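Local coordinates for glyoxylate reductase (Paecilomyces sp. J18, PDB 3WNV), which catalyses the reduction of glyoxylate, probably to glycolate with a nicotinamide cofactor as hydride donor, at residues 158-163 with 222-227; 228-233 with 251-256; 239-242 with 246-249; 265-270 with 278-283. One frame throughout, in Å; residues are numbered along the deposited sequence.

All four interactions belong to one parallel Rossmann-type sheet and the helices and loops packed on it, in the probable NAD-binding domain. Interaction 1 comes first in sequence, interaction 3 lies between the two segments of interaction 2, and interaction 4 follows. Interactions 1 and 3, their centres about 7 Å apart, touch through the loop segments 222-227 and 246-249. Interaction 4 lies about 10 Å from interaction 3, its strand 262-267 being the sheet neighbour of strand 237-241. Interaction 2 joins helices 227-232 and 250-259 at 11 to 14 Å from the other centres. Interactions 1 and 4 do not touch, but 2 and 3 bridge them, so largely apolar packing joins helices and loops to the sheet.

Interaction 1 of 4, residues 158-163 with 222-227; sequences GILGMG and RHIIGE
L160 meets two isoleucines with one methyl: its CD2 lies 4.4 Å from I224 CD1 and equally 4.4 Å from I225 CD1. The two CD1 atoms get there by different routes. In I224 the chain is stretched out, with CG1 trans to the backbone N (chi1 -165°) and CD1 continuing the zigzag, whereas I225 bends at chi2 (-68°). Leucine and isoleucine suit the place because the delta methyls of leucine and the CD1 of isoleucine reach well beyond the main chain, and the nearest CA atoms, those of L160 and I225, are still 10.3 Å apart. Strand 210-213 lies next to strand 156-160 in the sheet, and its F211 packs against both L160 and I225. F201 and L204 of helix 201-207 also touch L160. Further out, L160 ends strand 156-160 and leads into G161 and G163, part of what looks like the glycine-rich GxGxxG turn of Rossmann folds. G161 has a positive phi, at which a CB would press on the preceding carbonyl O, and G163 is the N-cap of helix 164-175. On the other segment G226 occupies the N-cap position of helix 227-232, and its N is hydrogen-bonded by the carboxylate of E229 three residues on. With no hydrogen bond across the contact and only 85 Å² buried, the two segments are held by dispersion and burial alone, a light methyl-to-methyl touch without directional demands.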
loop_
_atom_site.group_PDB
_atom_site.type_symbol
_atom_site.label_atom_id
_atom_site.label_comp_id
_atom_site.label_asym_id
_atom_site.label_seq_id
_atom_site.Cartn_x
_atom_site.Cartn_y
_atom_site.Cartn_z
ATOM N N GLY A 158 -15.796 -6.841 7.218
ATOM C CA GLY A 158 -15.605 -5.517 7.810
ATOM C C GLY A 158 -14.365 -4.850 7.228
ATOM O O GLY A 158 -13.303 -5.471 7.070
ATOM N N ILE A 159 -14.509 -3.588 6.852
ATOM C CA ILE A 159 -13.430 -2.847 6.186
ATOM C C ILE A 159 -13.118 -1.603 7.041
ATOM O O ILE A 159 -13.951 -0.704 7.220
ATOM C CB ILE A 159 -13.816 -2.439 4.730
ATOM C CG1 ILE A 159 -14.081 -3.673 3.858
ATOM C CG2 ILE A 159 -12.741 -1.518 4.079
ATOM C CD1 ILE A 159 -14.596 -3.339 2.449
ATOM N N LEU A 160 -11.920 -1.565 7.598
ATOM C CA LEU A 160 -11.480 -0.328 8.264
ATOM C C LEU A 160 -10.736 0.542 7.252
ATOM O O LEU A 160 -9.616 0.242 6.916
ATOM C CB LEU A 160 -10.555 -0.683 9.430
ATOM C CG LEU A 160 -9.957 0.496 10.213
ATOM C CD1 LEU A 160 -11.080 1.262 10.887
ATOM C CD2 LEU A 160 -8.976 -0.069 11.215
ATOM N N GLY A 161 -11.363 1.633 6.795
ATOM C CA GLY A 161 -10.780 2.491 5.786
ATOM C C GLY A 161 -11.355 2.086 4.453
ATOM O O GLY A 161 -10.740 1.376 3.676
ATOM N N MET A 162 -12.587 2.519 4.229
ATOM C CA MET A 162 -13.292 2.284 2.996
ATOM C C MET A 162 -12.920 3.438 2.067
ATOM O O MET A 162 -13.236 4.608 2.316
ATOM C CB MET A 162 -14.800 2.253 3.286
ATOM C CG MET A 162 -15.688 2.343 2.075
ATOM S SD MET A 162 -15.570 0.810 1.143
ATOM C CE MET A 162 -16.556 -0.264 2.170
ATOM N N GLY A 163 -12.179 3.102 1.026
ATOM C CA GLY A 163 -11.703 4.062 0.056
ATOM C C GLY A 163 -11.783 3.358 -1.272
ATOM O O GLY A 163 -12.614 2.461 -1.431
ATOM N N ARG A 222 -0.144 3.435 13.262
ATOM C CA ARG A 222 0.788 2.334 13.614
ATOM C C ARG A 222 0.172 1.562 14.780
ATOM O O ARG A 222 -0.214 2.179 15.774
ATOM C CB ARG A 222 2.159 2.872 14.065
ATOM C CG ARG A 222 3.148 1.758 14.445
ATOM C CD ARG A 222 4.490 2.318 14.853
ATOM N NE ARG A 222 5.434 1.264 15.232
ATOM C CZ ARG A 222 5.521 0.723 16.450
ATOM N NH1 ARG A 222 4.717 1.124 17.442
ATOM N NH2 ARG A 222 6.414 -0.231 16.683
ATOM N N HIS A 223 0.058 0.236 14.653
ATOM C CA HIS A 223 -0.579 -0.617 15.673
ATOM C C HIS A 223 -2.007 -0.224 16.041
ATOM O O HIS A 223 -2.459 -0.480 17.179
ATOM C CB HIS A 223 0.264 -0.613 16.953
ATOM C CG HIS A 223 1.589 -1.289 16.818
ATOM N ND1 HIS A 223 2.357 -1.642 17.904
ATOM C CD2 HIS A 223 2.268 -1.717 15.721
ATOM C CE1 HIS A 223 3.468 -2.225 17.487
ATOM N NE2 HIS A 223 3.433 -2.284 16.166
ATOM N N ILE A 224 -2.730 0.397 15.122
ATOM C CA ILE A 224 -4.143 0.643 15.378
ATOM C C ILE A 224 -4.910 -0.653 15.739
ATOM O O ILE A 224 -5.878 -0.613 16.498
ATOM C CB ILE A 224 -4.810 1.376 14.207
ATOM C CG1 ILE A 224 -6.162 1.953 14.625
ATOM C CG2 ILE A 224 -4.868 0.482 12.966
ATOM C CD1 ILE A 224 -6.768 2.892 13.567
ATOM N N ILE A 225 -4.479 -1.801 15.201
ATOM C CA ILE A 225 -4.959 -3.104 15.687
ATOM C C ILE A 225 -3.883 -3.711 16.597
ATOM O O ILE A 225 -2.886 -4.225 16.133
ATOM C CB ILE A 225 -5.288 -4.049 14.488
ATOM C CG1 ILE A 225 -6.236 -3.329 13.515
ATOM C CG2 ILE A 225 -5.857 -5.413 14.951
ATOM C CD1 ILE A 225 -7.590 -3.104 14.092
ATOM N N GLY A 226 -4.055 -3.581 17.905
ATOM C CA GLY A 226 -3.148 -4.215 18.831
ATOM C C GLY A 226 -3.923 -5.163 19.737
ATOM O O GLY A 226 -5.023 -5.572 19.385
ATOM N N GLU A 227 -3.346 -5.508 20.887
ATOM C CA GLU A 227 -3.927 -6.535 21.767
ATOM C C GLU A 227 -5.361 -6.239 22.107
ATOM O O GLU A 227 -6.215 -7.142 22.082
ATOM C CB GLU A 227 -3.181 -6.559 23.090
ATOM C CG GLU A 227 -1.889 -7.302 23.104
ATOM C CD GLU A 227 -1.513 -7.673 24.527
ATOM O OE1 GLU A 227 -2.373 -7.488 25.417
ATOM O OE2 GLU A 227 -0.380 -8.144 24.746
#

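Interaction 2 of 4, residues 228-233 with 251-256; sequences KELAKM and KALVRA
Two successive crossover helices of the Rossmann-type sheet, 227-232 and 250-259, lie side by side here, each linking neighbouring parallel strands: 210-213 to 237-241, then 237-241 to 262-267. Their axes run in nearly the same sense, 31° apart, and approach to 10.1 Å. One leucine carries the contact. L230 points across with CG trans to its carbonyl carbon (chi1 -69°), and its CD1 fits against two alanines one turn apart, 4.0 Å from A252 CB and 3.9 Å from A256 CB. Alanine suits these positions because its short methyl lets the leucine branch reach the helix backbone. The other branch turns toward the sheet, where L230 CD2 is 4.5 Å from L253 CD1 and both leucines also pack on I239 of strand 237-241. At the outer side, a salt bridge from R255 NH2 to E227 OE2 ties the same two helices together, and A252 CA lies against one face of the R255 guanidinium, off toward its rim. The deepest reach of L230 is onto the main chain: CD1 is 3.5 Å from A252 O, a carbonyl oxygen that already accepts the helical hydrogen bond of A256 N at 3.0 Å.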
loop_
_atom_site.group_PDB
_atom_site.type_symbol
_atom_site.label_atom_id
_atom_site.label_comp_id
_atom_site.label_asym_id
_atom_site.label_seq_id
_atom_site.Cartn_x
_atom_site.Cartn_y
_atom_site.Cartn_z
ATOM N N LYS A 228 -5.608 -4.982 22.472
ATOM C CA LYS A 228 -6.937 -4.526 22.908
ATOM C C LYS A 228 -7.965 -4.772 21.805
ATOM O O LYS A 228 -9.069 -5.269 22.067
ATOM C CB LYS A 228 -6.933 -3.020 23.250
ATOM C CG LYS A 228 -7.260 -2.660 24.706
ATOM C CD LYS A 228 -7.945 -1.274 24.809
ATOM C CE LYS A 228 -9.483 -1.372 24.677
ATOM N NZ LYS A 228 -10.127 -2.413 25.590
ATOM N N GLU A 229 -7.610 -4.412 20.570
ATOM C CA GLU A 229 -8.527 -4.548 19.449
ATOM C C GLU A 229 -8.766 -5.992 19.041
ATOM O O GLU A 229 -9.879 -6.371 18.683
ATOM C CB GLU A 229 -7.997 -3.759 18.243
ATOM C CG GLU A 229 -8.045 -2.229 18.444
ATOM C CD GLU A 229 -7.027 -1.720 19.446
ATOM O OE1 GLU A 229 -5.942 -2.355 19.615
ATOM O OE2 GLU A 229 -7.317 -0.689 20.086
ATOM N N LEU A 230 -7.726 -6.814 19.096
ATOM C CA LEU A 230 -7.872 -8.220 18.774
ATOM C C LEU A 230 -8.833 -8.858 19.771
ATOM O O LEU A 230 -9.619 -9.750 19.408
ATOM C CB LEU A 230 -6.511 -8.921 18.839
ATOM C CG LEU A 230 -5.572 -8.464 17.715
ATOM C CD1 LEU A 230 -4.148 -8.887 17.995
ATOM C CD2 LEU A 230 -6.033 -8.998 16.331
ATOM N N ALA A 231 -8.765 -8.399 21.015
ATOM C CA ALA A 231 -9.549 -9.022 22.066
ATOM C C ALA A 231 -11.024 -8.681 21.884
ATOM O O ALA A 231 -11.894 -9.443 22.322
ATOM C CB ALA A 231 -9.043 -8.592 23.445
ATOM N N LYS A 232 -11.301 -7.550 21.227
ATOM C CA LYS A 232 -12.672 -7.176 20.891
ATOM C C LYS A 232 -13.265 -7.931 19.706
ATOM O O LYS A 232 -14.480 -7.901 19.525
ATOM C CB LYS A 232 -12.770 -5.681 20.612
ATOM C CG LYS A 232 -12.683 -4.813 21.849
ATOM C CD LYS A 232 -12.505 -3.344 21.454
ATOM C CE LYS A 232 -12.409 -2.474 22.689
ATOM N NZ LYS A 232 -12.177 -1.039 22.350
ATOM N N MET A 233 -12.436 -8.575 18.884
ATOM C CA MET A 233 -12.967 -9.231 17.683
ATOM C C MET A 233 -13.737 -10.515 18.068
ATOM O O MET A 233 -13.677 -10.943 19.234
ATOM C CB MET A 233 -11.865 -9.515 16.667
ATOM C CG MET A 233 -11.244 -8.249 16.098
ATOM S SD MET A 233 -9.857 -8.677 15.054
ATOM C CE MET A 233 -9.200 -7.041 14.602
ATOM N N LYS A 251 3.304 -8.770 16.668
ATOM C CA LYS A 251 3.588 -9.697 17.771
ATOM C C LYS A 251 2.296 -10.032 18.503
ATOM O O LYS A 251 2.077 -11.169 18.896
ATOM C CB LYS A 251 4.629 -9.139 18.737
ATOM C CG LYS A 251 6.057 -9.249 18.236
ATOM C CD LYS A 251 6.976 -8.578 19.211
ATOM C CE LYS A 251 8.377 -8.481 18.638
ATOM N NZ LYS A 251 9.254 -7.615 19.476
ATOM N N ALA A 252 1.412 -9.051 18.645
ATOM C CA ALA A 252 0.104 -9.311 19.250
ATOM C C ALA A 252 -0.795 -10.185 18.376
ATOM O O ALA A 252 -1.576 -11.016 18.873
ATOM C CB ALA A 252 -0.608 -7.990 19.567
ATOM N N LEU A 253 -0.695 -9.996 17.075
ATOM C CA LEU A 253 -1.426 -10.812 16.120
ATOM C C LEU A 253 -0.973 -12.270 16.262
ATOM O O LEU A 253 -1.809 -13.200 16.283
ATOM C CB LEU A 253 -1.171 -10.274 14.703
ATOM C CG LEU A 253 -1.728 -11.197 13.605
ATOM C CD1 LEU A 253 -3.213 -11.142 13.606
ATOM C CD2 LEU A 253 -1.150 -10.751 12.242
ATOM N N VAL A 254 0.339 -12.482 16.389
ATOM C CA VAL A 254 0.852 -13.854 16.573
ATOM C C VAL A 254 0.290 -14.495 17.856
ATOM O O VAL A 254 -0.187 -15.644 17.843
ATOM C CB VAL A 254 2.395 -13.897 16.557
ATOM C CG1 VAL A 254 2.902 -15.277 17.095
ATOM C CG2 VAL A 254 2.921 -13.651 15.119
ATOM N N ARG A 255 0.316 -13.765 18.972
ATOM C CA ARG A 255 -0.277 -14.314 20.191
ATOM C C ARG A 255 -1.769 -14.656 20.052
ATOM O O ARG A 255 -2.259 -15.601 20.668
ATOM C CB ARG A 255 -0.075 -13.349 21.373
ATOM C CG ARG A 255 1.391 -13.021 21.634
ATOM C CD ARG A 255 1.585 -12.327 22.980
ATOM N NE ARG A 255 1.034 -10.968 22.995
ATOM C CZ ARG A 255 1.693 -9.871 22.603
ATOM N NH1 ARG A 255 2.933 -9.951 22.140
ATOM N NH2 ARG A 255 1.112 -8.678 22.678
ATOM N N ALA A 256 -2.493 -13.862 19.266
ATOM C CA ALA A 256 -3.910 -14.062 19.062
ATOM C C ALA A 256 -4.204 -15.253 18.147
ATOM O O ALA A 256 -5.219 -15.946 18.281
ATOM C CB ALA A 256 -4.557 -12.736 18.527
#

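Interaction 3 of 4, residues 239-242 with 246-249; sequences IVNT and ALID
Strand 237-241 ends at N241, and the chain then turns back through a short 3-10 segment so that I248 lies over the strand it has just left, its CA 8.8 Å from that of N241. This is the strand-to-helix connection of a beta-alpha-beta unit in the Rossmann-type sheet, leading from strand 237-241 into helix 250-259. I239 and N241 face the returning chain, while V240 faces the opposite side of the sheet and packs on M123 of helix 112-127. I248 makes most of the contact: its extended branch (chi2 173°) brings CD1 to 3.5 Å from N241 ND2 and to 4.2 Å from I239 CG2. The side chain of N241 reaches out to meet that of I248 coming the other way, while I239 and I248 pass alongside with their ends pointing opposite ways. A branched, apolar residue suits I248, since CD1 reaches the strand while CG2 packs on L253 of the following helix. The buried asparagine has work for both ends of its amide. With chi2 near zero, OD1 turns back over its own CA and accepts a hydrogen bond from A243 N, the contact of an Asx turn, and ND2 donates to R244 O. Two bonds thus fix the amide's rotation and pin the start of the turn, so that the close methyl of I248 touches a group whose polar needs are met by the loop. Beyond I248, D249 is the N-cap of helix 250-259, its OD1 bound to A252 N. At the other end of the contact, L247 CD1 comes to 4.4 Å from N241 OD1.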
loop_
_atom_site.group_PDB
_atom_site.type_symbol
_atom_site.label_atom_id
_atom_site.label_comp_id
_atom_site.label_asym_id
_atom_site.label_seq_id
_atom_site.Cartn_x
_atom_site.Cartn_y
_atom_site.Cartn_z
ATOM N N ILE A 239 -8.379 -12.264 9.651
ATOM C CA ILE A 239 -7.891 -10.894 9.365
ATOM C C ILE A 239 -7.144 -10.837 8.047
ATOM O O ILE A 239 -6.261 -11.640 7.819
ATOM C CB ILE A 239 -7.006 -10.349 10.530
ATOM C CG1 ILE A 239 -7.812 -10.205 11.819
ATOM C CG2 ILE A 239 -6.339 -9.018 10.149
ATOM C CD1 ILE A 239 -6.970 -10.036 13.054
ATOM N N VAL A 240 -7.491 -9.871 7.193
ATOM C CA VAL A 240 -6.770 -9.644 5.923
ATOM C C VAL A 240 -6.141 -8.275 5.909
ATOM O O VAL A 240 -6.790 -7.300 6.308
ATOM C CB VAL A 240 -7.734 -9.786 4.745
ATOM C CG1 VAL A 240 -7.088 -9.349 3.414
ATOM C CG2 VAL A 240 -8.277 -11.226 4.640
ATOM N N ASN A 241 -4.892 -8.197 5.448
ATOM C CA ASN A 241 -4.196 -6.937 5.307
ATOM C C ASN A 241 -3.411 -6.881 4.043
ATOM O O ASN A 241 -2.494 -7.613 3.875
ATOM C CB ASN A 241 -3.239 -6.751 6.487
ATOM C CG ASN A 241 -2.778 -5.333 6.661
ATOM O OD1 ASN A 241 -3.239 -4.466 5.978
ATOM N ND2 ASN A 241 -1.914 -5.115 7.612
ATOM N N THR A 242 -3.785 -5.988 3.166
ATOM C CA THR A 242 -3.026 -5.701 1.990
ATOM C C THR A 242 -2.457 -4.272 1.985
ATOM O O THR A 242 -1.948 -3.840 1.018
ATOM C CB THR A 242 -3.827 -5.927 0.723
ATOM O OG1 THR A 242 -4.953 -5.103 0.788
ATOM C CG2 THR A 242 -4.283 -7.346 0.613
ATOM N N ALA A 246 2.459 -2.489 9.420
ATOM C CA ALA A 246 2.665 -1.882 10.726
ATOM C C ALA A 246 1.389 -1.300 11.309
ATOM O O ALA A 246 1.385 -0.809 12.457
ATOM C CB ALA A 246 3.794 -0.803 10.696
ATOM N N LEU A 247 0.288 -1.411 10.576
ATOM C CA LEU A 247 -1.029 -1.063 11.109
ATOM C C LEU A 247 -1.450 -2.058 12.173
ATOM O O LEU A 247 -2.335 -1.779 12.994
ATOM C CB LEU A 247 -2.093 -1.068 10.002
ATOM C CG LEU A 247 -1.932 -0.038 8.872
ATOM C CD1 LEU A 247 -2.958 -0.423 7.788
ATOM C CD2 LEU A 247 -2.157 1.405 9.363
ATOM N N ILE A 248 -0.821 -3.231 12.158
ATOM C CA ILE A 248 -1.129 -4.254 13.134
ATOM C C ILE A 248 0.123 -4.489 13.968
ATOM O O ILE A 248 1.226 -4.472 13.433
ATOM C CB ILE A 248 -1.505 -5.591 12.468
ATOM C CG1 ILE A 248 -2.649 -5.367 11.500
ATOM C CG2 ILE A 248 -1.822 -6.646 13.578
ATOM C CD1 ILE A 248 -3.012 -6.574 10.631
ATOM N N ASP A 249 -0.071 -4.638 15.283
ATOM C CA ASP A 249 0.962 -5.069 16.214
ATOM C C ASP A 249 1.194 -6.557 15.916
ATOM O O ASP A 249 0.448 -7.425 16.390
ATOM C CB ASP A 249 0.462 -4.859 17.661
ATOM C CG ASP A 249 1.481 -5.289 18.700
ATOM O OD1 ASP A 249 2.415 -6.018 18.337
ATOM O OD2 ASP A 249 1.361 -4.902 19.891
#

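Interaction 4 of 4, residues 265-270 with 278-283; sequences VGLDVY and PGLLNN
L280 lays its forked end against three residues of 265-270, one methyl serving V265 and the other serving L267 and Y270. Its CG is trans to the backbone N (chi1 -170°), which turns the fork toward strand 262-267. From there L280 CD1 comes to 3.9 Å from V265 CG2, and L280 CD2 to 3.6 Å from L267 CD1; both pairs cross obliquely. The same CD2 approaches Y270 at the ring edge, close to the ring plane, 4.3 Å from CD1 of the tyrosine. A leucine suits this spot because its two branches can touch separate partners. V265 and L267 suit theirs because, two apart on strand 262-267, they offer methyls on the same side. The tyrosine keeps its polar end out of this greasy patch: its OH is hydrogen-bonded to L289 O. P278 is well placed in the first turn of the helix, where a residue without an N-H costs no helical bond, and its O accepts from N282 N at 2.8 Å to close the turn. In the fold, the contact belongs to the beta-alpha-beta unit of strand 262-267, helix 278-281 and strand 287-288. L280 also leans on E250 and L257 of helix 250-259, V265 packs on L253 of that helix and on I239 of strand 237-241, and L267 touches L288 of the neighbouring strand 287-288.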
loop_
_atom_site.group_PDB
_atom_site.type_symbol
_atom_site.label_atom_id
_atom_site.label_comp_id
_atom_site.label_asym_id
_atom_site.label_seq_id
_atom_site.Cartn_x
_atom_site.Cartn_y
_atom_site.Cartn_z
ATOM N N VAL A 265 -5.137 -15.720 9.029
ATOM C CA VAL A 265 -4.907 -14.410 8.441
ATOM C C VAL A 265 -4.552 -14.576 6.977
ATOM O O VAL A 265 -4.034 -15.603 6.563
ATOM C CB VAL A 265 -3.804 -13.588 9.109
ATOM C CG1 VAL A 265 -4.171 -13.231 10.577
ATOM C CG2 VAL A 265 -2.448 -14.359 9.056
ATOM N N GLY A 266 -4.845 -13.532 6.217
ATOM C CA GLY A 266 -4.511 -13.465 4.799
ATOM C C GLY A 266 -3.721 -12.176 4.620
ATOM O O GLY A 266 -4.314 -11.099 4.507
ATOM N N LEU A 267 -2.397 -12.281 4.573
ATOM C CA LEU A 267 -1.544 -11.078 4.580
ATOM C C LEU A 267 -0.714 -10.928 3.326
ATOM O O LEU A 267 -0.194 -11.911 2.826
ATOM C CB LEU A 267 -0.576 -11.138 5.775
ATOM C CG LEU A 267 -1.282 -11.328 7.133
ATOM C CD1 LEU A 267 -0.219 -11.392 8.221
ATOM C CD2 LEU A 267 -2.291 -10.201 7.440
ATOM N N ASP A 268 -0.502 -9.674 2.901
ATOM C CA ASP A 268 0.379 -9.361 1.792
ATOM C C ASP A 268 1.425 -8.427 2.333
ATOM O O ASP A 268 2.401 -8.135 1.670
ATOM C CB ASP A 268 -0.414 -8.656 0.705
ATOM C CG ASP A 268 0.326 -8.608 -0.640
ATOM O OD1 ASP A 268 0.962 -9.630 -1.022
ATOM O OD2 ASP A 268 0.246 -7.545 -1.296
ATOM N N VAL A 269 1.254 -7.996 3.569
ATOM C CA VAL A 269 2.169 -6.985 4.143
ATOM C C VAL A 269 2.503 -7.267 5.598
ATOM O O VAL A 269 1.738 -7.943 6.289
ATOM C CB VAL A 269 1.578 -5.545 4.017
ATOM C CG1 VAL A 269 1.471 -5.157 2.562
ATOM C CG2 VAL A 269 0.211 -5.442 4.733
ATOM N N TYR A 270 3.637 -6.740 6.070
ATOM C CA TYR A 270 4.188 -7.110 7.374
ATOM C C TYR A 270 4.860 -5.934 8.052
ATOM O O TYR A 270 5.402 -5.031 7.387
ATOM C CB TYR A 270 5.208 -8.273 7.249
ATOM C CG TYR A 270 4.593 -9.383 6.441
ATOM C CD1 TYR A 270 3.765 -10.324 7.044
ATOM C CD2 TYR A 270 4.760 -9.411 5.065
ATOM C CE1 TYR A 270 3.157 -11.325 6.292
ATOM C CE2 TYR A 270 4.151 -10.387 4.306
ATOM C CZ TYR A 270 3.342 -11.324 4.923
ATOM O OH TYR A 270 2.747 -12.287 4.138
ATOM N N PRO A 278 8.342 -14.771 13.170
ATOM C CA PRO A 278 8.488 -16.218 12.984
ATOM C C PRO A 278 7.206 -17.009 13.248
ATOM O O PRO A 278 6.843 -17.854 12.427
ATOM C CB PRO A 278 9.548 -16.598 14.025
ATOM C CG PRO A 278 10.321 -15.382 14.245
ATOM C CD PRO A 278 9.318 -14.239 14.127
ATOM N N GLY A 279 6.517 -16.730 14.356
ATOM C CA GLY A 279 5.287 -17.438 14.670
ATOM C C GLY A 279 4.227 -17.242 13.608
ATOM O O GLY A 279 3.290 -18.041 13.481
ATOM N N LEU A 280 4.370 -16.182 12.824
ATOM C CA LEU A 280 3.451 -15.956 11.712
ATOM C C LEU A 280 3.901 -16.781 10.480
ATOM O O LEU A 280 3.135 -17.568 9.910
ATOM C CB LEU A 280 3.428 -14.460 11.422
ATOM C CG LEU A 280 2.393 -13.905 10.482
ATOM C CD1 LEU A 280 1.027 -14.402 10.916
ATOM C CD2 LEU A 280 2.432 -12.371 10.524
ATOM N N LEU A 281 5.165 -16.631 10.113
ATOM C CA LEU A 281 5.712 -17.309 8.948
ATOM C C LEU A 281 5.573 -18.806 9.094
ATOM O O LEU A 281 5.330 -19.503 8.105
ATOM C CB LEU A 281 7.191 -16.931 8.766
ATOM C CG LEU A 281 7.825 -17.183 7.403
ATOM C CD1 LEU A 281 6.963 -16.550 6.334
ATOM C CD2 LEU A 281 9.236 -16.588 7.380
ATOM N N ASN A 282 5.652 -19.300 10.334
ATOM C CA ASN A 282 5.736 -20.750 10.561
ATOM C C ASN A 282 4.385 -21.382 10.750
ATOM O O ASN A 282 4.299 -22.575 10.979
ATOM C CB ASN A 282 6.609 -21.095 11.775
ATOM C CG ASN A 282 8.044 -20.615 11.626
ATOM O OD1 ASN A 282 8.511 -20.321 10.521
ATOM N ND2 ASN A 282 8.753 -20.520 12.759
ATOM N N ASN A 283 3.330 -20.580 10.650
ATOM C CA ASN A 283 1.958 -21.060 10.880
ATOM C C ASN A 283 1.281 -21.497 9.560
ATOM O O ASN A 283 0.938 -20.657 8.717
ATOM C CB ASN A 283 1.148 -19.924 11.536
ATOM C CG ASN A 283 -0.228 -20.350 11.953
ATOM O OD1 ASN A 283 -0.743 -21.364 11.497
ATOM N ND2 ASN A 283 -0.845 -19.559 12.815
#